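Local atomic coordinates of intradiol ring-cleavage dioxygenase (Streptomyces sp. SirexAA-E, PDB entry 4ILV), a protein that probably cleaves catechol-type aromatic rings between their two hydroxyl-bearing carbons at a ferric iron centre, and is secreted with a fused carbohydrate-binding module. Residues Gly126-Ile131 with Pro150-Asn155; Asp34-Gln39 with Pro163-Asn168. One frame throughout, in Å; residues are numbered along the deposited sequence.

Contact 1: residues Gly126-Ile131 with Pro150-Asn155; sequences GRTRHI and PGEPRN. With FE (Fe (III) ion), chain C; EDO (1,2-ethanediol), chain D.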
loop_
_atom_site.group_PDB
_atom_site.type_symbol
_atom_site.label_atom_id
_atom_site.label_comp_id
_atom_site.label_asym_id
_atom_site.label_seq_id
_atom_site.Cartn_x
_atom_site.Cartn_y
_atom_site.Cartn_z
ATOM N N GLY A 126 -17.619 3.785 6.977
ATOM C CA GLY A 126 -17.101 5.135 6.977
ATOM C C GLY A 126 -15.914 5.411 6.070
ATOM O O GLY A 126 -15.522 6.560 5.923
ATOM N N ARG A 127 -15.338 4.384 5.456
ATOM C CA ARG A 127 -14.115 4.600 4.681
ATOM C C ARG A 127 -14.245 4.131 3.246
ATOM O O ARG A 127 -14.871 3.106 2.957
ATOM C CB ARG A 127 -12.911 3.897 5.330
ATOM C CG ARG A 127 -12.603 4.329 6.755
ATOM C CD ARG A 127 -11.237 4.979 6.907
ATOM N NE ARG A 127 -10.855 5.766 5.739
ATOM C CZ ARG A 127 -9.632 5.766 5.220
ATOM N NH1 ARG A 127 -8.675 5.026 5.776
ATOM N NH2 ARG A 127 -9.364 6.507 4.147
ATOM N N THR A 128 -13.607 4.870 2.348
ATOM C CA THR A 128 -13.438 4.400 0.985
ATOM C C THR A 128 -12.396 3.280 0.976
ATOM O O THR A 128 -11.781 2.983 2.003
ATOM C CB THR A 128 -13.010 5.530 0.047
ATOM O OG1 THR A 128 -13.138 5.091 -1.311
ATOM C CG2 THR A 128 -11.572 5.937 0.326
ATOM N N ARG A 129 -12.209 2.648 -0.177
ATOM C CA ARG A 129 -11.285 1.529 -0.285
ATOM C C ARG A 129 -9.814 2.000 -0.212
ATOM O O ARG A 129 -9.439 2.984 -0.861
ATOM C CB ARG A 129 -11.549 0.805 -1.600
ATOM C CG ARG A 129 -11.121 -0.632 -1.579
ATOM C CD ARG A 129 -11.416 -1.312 -2.894
ATOM N NE ARG A 129 -12.782 -1.077 -3.346
ATOM C CZ ARG A 129 -13.844 -1.791 -2.995
ATOM N NH1 ARG A 129 -13.735 -2.822 -2.153
ATOM N NH2 ARG A 129 -15.025 -1.462 -3.498
ATOM N N HIS A 130 -8.976 1.293 0.547
ATOM C CA HIS A 130 -7.581 1.716 0.718
ATOM C C HIS A 130 -6.656 0.598 1.176
ATOM O O HIS A 130 -7.084 -0.370 1.781
ATOM C CB HIS A 130 -7.491 2.854 1.749
ATOM C CG HIS A 130 -7.991 2.464 3.110
ATOM N ND1 HIS A 130 -9.333 2.355 3.403
ATOM C CD2 HIS A 130 -7.329 2.121 4.244
ATOM C CE1 HIS A 130 -9.478 1.971 4.662
ATOM N NE2 HIS A 130 -8.279 1.822 5.195
ATOM N N ILE A 131 -5.366 0.781 0.924
ATOM C CA ILE A 131 -4.326 -0.073 1.480
ATOM C C ILE A 131 -3.397 0.804 2.314
ATOM O O ILE A 131 -2.963 1.862 1.851
ATOM C CB ILE A 131 -3.510 -0.732 0.354
ATOM C CG1 ILE A 131 -4.365 -1.762 -0.382
ATOM C CG2 ILE A 131 -2.256 -1.393 0.912
ATOM C CD1 ILE A 131 -3.667 -2.328 -1.633
ATOM N N PRO A 150 -8.934 4.153 -8.063
ATOM C CA PRO A 150 -9.627 5.049 -8.987
ATOM C C PRO A 150 -11.082 4.645 -9.159
ATOM O O PRO A 150 -11.388 3.457 -9.226
ATOM C CB PRO A 150 -8.869 4.845 -10.305
ATOM C CG PRO A 150 -8.357 3.446 -10.222
ATOM C CD PRO A 150 -8.001 3.252 -8.764
ATOM N N GLY A 151 -11.962 5.636 -9.229
ATOM C CA GLY A 151 -13.344 5.417 -9.614
ATOM C C GLY A 151 -14.251 4.888 -8.522
ATOM O O GLY A 151 -15.386 4.507 -8.791
ATOM N N GLU A 152 -13.763 4.872 -7.288
ATOM C CA GLU A 152 -14.571 4.420 -6.158
ATOM C C GLU A 152 -15.565 5.480 -5.710
ATOM O O GLU A 152 -15.164 6.594 -5.380
ATOM C CB GLU A 152 -13.670 4.075 -4.986
ATOM C CG GLU A 152 -12.858 2.834 -5.185
ATOM C CD GLU A 152 -13.687 1.569 -5.080
ATOM O OE1 GLU A 152 -13.182 0.525 -5.512
ATOM O OE2 GLU A 152 -14.828 1.611 -4.552
ATOM N N PRO A 153 -16.866 5.136 -5.673
ATOM C CA PRO A 153 -17.860 6.115 -5.224
ATOM C C PRO A 153 -17.507 6.744 -3.872
ATOM O O PRO A 153 -17.726 7.938 -3.695
ATOM C CB PRO A 153 -19.148 5.285 -5.139
ATOM C CG PRO A 153 -18.970 4.247 -6.190
ATOM C CD PRO A 153 -17.500 3.894 -6.151
ATOM N N ARG A 154 -16.936 5.974 -2.950
ATOM C CA ARG A 154 -16.634 6.516 -1.627
ATOM C C ARG A 154 -15.495 7.533 -1.598
ATOM O O ARG A 154 -15.257 8.182 -0.585
ATOM C CB ARG A 154 -16.422 5.390 -0.613
ATOM C CG ARG A 154 -17.722 4.680 -0.223
ATOM C CD ARG A 154 -17.443 3.593 0.795
ATOM N NE ARG A 154 -18.671 2.996 1.298
ATOM C CZ ARG A 154 -18.776 2.406 2.482
ATOM N NH1 ARG A 154 -19.943 1.899 2.856
ATOM N NH2 ARG A 154 -17.722 2.331 3.293
ATOM N N ASN A 155 -14.807 7.699 -2.721
ATOM C CA ASN A 155 -13.804 8.758 -2.822
ATOM C C ASN A 155 -14.451 10.137 -2.691
ATOM O O ASN A 155 -13.798 11.097 -2.299
ATOM C CB ASN A 155 -13.039 8.655 -4.139
ATOM C CG ASN A 155 -12.125 7.442 -4.189
ATOM O OD1 ASN A 155 -11.908 6.739 -3.180
ATOM N ND2 ASN A 155 -11.590 7.178 -5.367
HETATM FE FE FE C . -8.057 1.192 7.245
HETATM C C1 EDO D . -8.751 3.604 9.351
HETATM O O1 EDO D . -8.363 3.439 7.975
HETATM C C2 EDO D . -8.907 2.240 10.041
HETATM O O2 EDO D . -7.882 1.321 9.606
HETATM O O HOH W 1 -10.200 4.343 -2.849
#

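Contact 2: residues Asp34-Gln39 with Pro163-Asn168; sequences DPTPDQ and PALLMN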
loop_
_atom_site.group_PDB
_atom_site.type_symbol
_atom_site.label_atom_id
_atom_site.label_comp_id
_atom_site.label_asym_id
_atom_site.label_seq_id
_atom_site.Cartn_x
_atom_site.Cartn_y
_atom_site.Cartn_z
ATOM N N ASP A 34 5.346 13.343 -5.226
ATOM C CA ASP A 34 6.463 14.281 -5.235
ATOM C C ASP A 34 6.160 15.443 -4.296
ATOM O O ASP A 34 5.717 16.502 -4.753
ATOM C CB ASP A 34 6.724 14.793 -6.669
ATOM C CG ASP A 34 8.102 15.438 -6.838
ATOM O OD1 ASP A 34 8.712 15.846 -5.827
ATOM O OD2 ASP A 34 8.587 15.513 -7.991
ATOM N N PRO A 35 6.357 15.237 -2.976
ATOM C CA PRO A 35 6.626 13.951 -2.329
ATOM C C PRO A 35 5.343 13.352 -1.781
ATOM O O PRO A 35 4.419 14.090 -1.441
ATOM C CB PRO A 35 7.554 14.318 -1.175
ATOM C CG PRO A 35 7.161 15.697 -0.820
ATOM C CD PRO A 35 6.643 16.364 -2.071
ATOM N N THR A 36 5.305 12.028 -1.684
ATOM C CA THR A 36 4.109 11.303 -1.263
ATOM C C THR A 36 3.544 11.831 0.057
ATOM O O THR A 36 4.232 11.807 1.073
ATOM C CB THR A 36 4.421 9.808 -1.119
ATOM O OG1 THR A 36 5.025 9.336 -2.333
ATOM C CG2 THR A 36 3.140 9.006 -0.816
ATOM N N PRO A 37 2.295 12.336 0.032
ATOM C CA PRO A 37 1.665 12.901 1.229
ATOM C C PRO A 37 1.486 11.848 2.312
ATOM O O PRO A 37 1.303 10.668 2.003
ATOM C CB PRO A 37 0.296 13.357 0.721
ATOM C CG PRO A 37 0.465 13.535 -0.735
ATOM C CD PRO A 37 1.454 12.505 -1.165
ATOM N N ASP A 38 1.522 12.268 3.572
ATOM C CA ASP A 38 1.310 11.332 4.672
ATOM C C ASP A 38 -0.156 11.318 5.099
ATOM O O ASP A 38 -0.900 12.258 4.829
ATOM C CB ASP A 38 2.202 11.680 5.867
ATOM C CG ASP A 38 1.947 13.069 6.404
ATOM O OD1 ASP A 38 2.381 14.050 5.762
ATOM O OD2 ASP A 38 1.308 13.176 7.469
ATOM N N GLN A 39 -0.567 10.238 5.757
ATOM C CA GLN A 39 -1.917 10.130 6.302
ATOM C C GLN A 39 -1.870 9.365 7.616
ATOM O O GLN A 39 -0.840 8.800 7.983
ATOM C CB GLN A 39 -2.865 9.436 5.320
ATOM C CG GLN A 39 -3.149 10.245 4.073
ATOM C CD GLN A 39 -4.472 9.905 3.433
ATOM O OE1 GLN A 39 -4.912 8.756 3.454
ATOM N NE2 GLN A 39 -5.125 10.915 2.861
ATOM N N PRO A 163 -6.589 12.584 -3.874
ATOM C CA PRO A 163 -6.274 12.173 -5.247
ATOM C C PRO A 163 -4.773 12.001 -5.496
ATOM O O PRO A 163 -4.404 11.264 -6.406
ATOM C CB PRO A 163 -6.825 13.323 -6.095
ATOM C CG PRO A 163 -6.990 14.458 -5.148
ATOM C CD PRO A 163 -7.362 13.833 -3.849
ATOM N N ALA A 164 -3.922 12.657 -4.708
ATOM C CA ALA A 164 -2.474 12.470 -4.859
ATOM C C ALA A 164 -2.045 11.059 -4.434
ATOM O O ALA A 164 -0.961 10.601 -4.781
ATOM C CB ALA A 164 -1.701 13.519 -4.066
ATOM N N LEU A 165 -2.899 10.359 -3.698
ATOM C CA LEU A 165 -2.561 9.018 -3.238
ATOM C C LEU A 165 -3.294 7.938 -4.038
ATOM O O LEU A 165 -3.336 6.764 -3.628
ATOM C CB LEU A 165 -2.857 8.889 -1.745
ATOM C CG LEU A 165 -2.005 9.813 -0.867
ATOM C CD1 LEU A 165 -2.585 9.928 0.528
ATOM C CD2 LEU A 165 -0.570 9.331 -0.796
ATOM N N LEU A 166 -3.854 8.324 -5.187
ATOM C CA LEU A 166 -4.490 7.358 -6.092
ATOM C C LEU A 166 -3.455 6.501 -6.801
ATOM O O LEU A 166 -2.449 7.006 -7.295
ATOM C CB LEU A 166 -5.342 8.073 -7.139
ATOM C CG LEU A 166 -6.790 8.439 -6.793
ATOM C CD1 LEU A 166 -7.369 9.377 -7.860
ATOM C CD2 LEU A 166 -7.670 7.203 -6.639
ATOM N N MET A 167 -3.681 5.203 -6.814
ATOM C CA MET A 167 -2.977 4.283 -7.703
ATOM C C MET A 167 -3.597 4.388 -9.087
ATOM O O MET A 167 -4.753 4.788 -9.219
ATOM C CB MET A 167 -3.177 2.838 -7.227
ATOM C CG MET A 167 -2.566 2.530 -5.867
ATOM S SD MET A 167 -2.841 0.817 -5.376
ATOM C CE MET A 167 -4.571 0.882 -4.913
ATOM N N ASN A 168 -2.841 4.025 -10.119
ATOM C CA ASN A 168 -3.454 3.639 -11.383
ATOM C C ASN A 168 -3.821 2.168 -11.246
ATOM O O ASN A 168 -3.061 1.397 -10.695
ATOM C CB ASN A 168 -2.503 3.806 -12.562
ATOM C CG ASN A 168 -2.373 5.254 -13.019
ATOM O OD1 ASN A 168 -3.038 6.154 -12.504
ATOM N ND2 ASN A 168 -1.520 5.477 -14.010
#

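Contact 1: residues Gly126-Ile131 with Pro150-Asn155
Charge pairing joins R129 to E152, whose side chains meet at about a right angle. NE of R129 reaches E152 OE1 at 2.7 Å, and NH2 gives E152 OE2 a longer bond of 3.3 Å. The grip is side-on, the guanidinium and carboxylate planes 59° apart; NE meets OE1 from above the carboxylate plane, NH2 reaches OE2 on its syn side. NH1 of R129 bonds the carbonyl of P121; a leucine in its place would probably leave the E152 carboxylate without its cationic mate and that carbonyl without its donor.

Hydrogen bonds outside the ion pair continue the seam. With OG1 anti to the backbone N (chi1 -168°), T128 donates to N155 OD1 over 2.8 Å, while its CB packs 3.5 Å from R154 CB. The extended R154 side chain sends NH2 to R127 O, 3.0 Å away and above that carbonyl's plane; the same nitrogen bonds the Y124 carbonyl.

H130 carries the metal ligation. Its ND1 donates in the ring plane to T128 O (2.9 Å), fixing the imidazole's rotation, and NE2 binds iron at 2.2 Å. Y95, Y124 and H132 complete the protein ligands, the two-tyrosine, two-histidine ferric site characteristic of intradiol dioxygenases.

Contact 2: residues Asp34-Gln39 with Pro163-Asn168
L165 meets T36, P37 and Q39 with its two methyl branches, and the contact is made by van der Waals packing, with no hydrogen bond from one segment to the other. Between apolar groups, CD2 of L165 lies 3.7 Å from CG2 of T36, a threonine held through OG1 by the backbone N of V183. The same methyl is 3.8 Å from P37 CD, the leucine side chain sliding past the proline ring in the opposite direction. Beside it, the methyl of A164 approaches P37 CG at 4.0 Å. CG of L165 stands anti to its own carbonyl carbon (chi1 -64°), which turns the methyl fork onto the 34-39 segment: CD2 serves T36 and P37, CD1 serves Q39.

The packing joins the N-terminal arm of the modelled chain to the loop between strands 143-148 and 168-172, beside the beta-sheet framework of the intradiol dioxygenase fold.

Polar groups enter as surfaces for the leucine. CD1 touches the Q39 amide, 3.5 Å from CD and 3.6 Å from NE2, and the two side chains come from opposite directions. That amide is held at both ends, OE1 by the Y148 hydroxyl and NE2 by the carbonyl of L160. P37 O, 3.6 Å from L165 CD2, accepts a hydrogen bond from T145.

How the contacts relate
Contacts 1 and 2 show how segments distant in sequence can gather about one strand. Their centres lie about 14 Å apart, and contact 1 is nested along the chain inside the loop that contact 2 closes: 34-39 comes first, then 126-131, 150-155 and 163-168. Strand 143-148, at the edge of the antiparallel sheet, adjoins both, since Y148 touches T128 and H130 on one hand and Q39 and L165 on the other. The two contacts also meet directly, P150 N lying 3.6 Å from L166 CD2. Thus the iron-bearing segment and the N-terminal arm both pack against the connection between strands 143-148 and 168-172. The side chain of Q39 is about 9 Å from the bound iron, measured from its nearest atom, OE1.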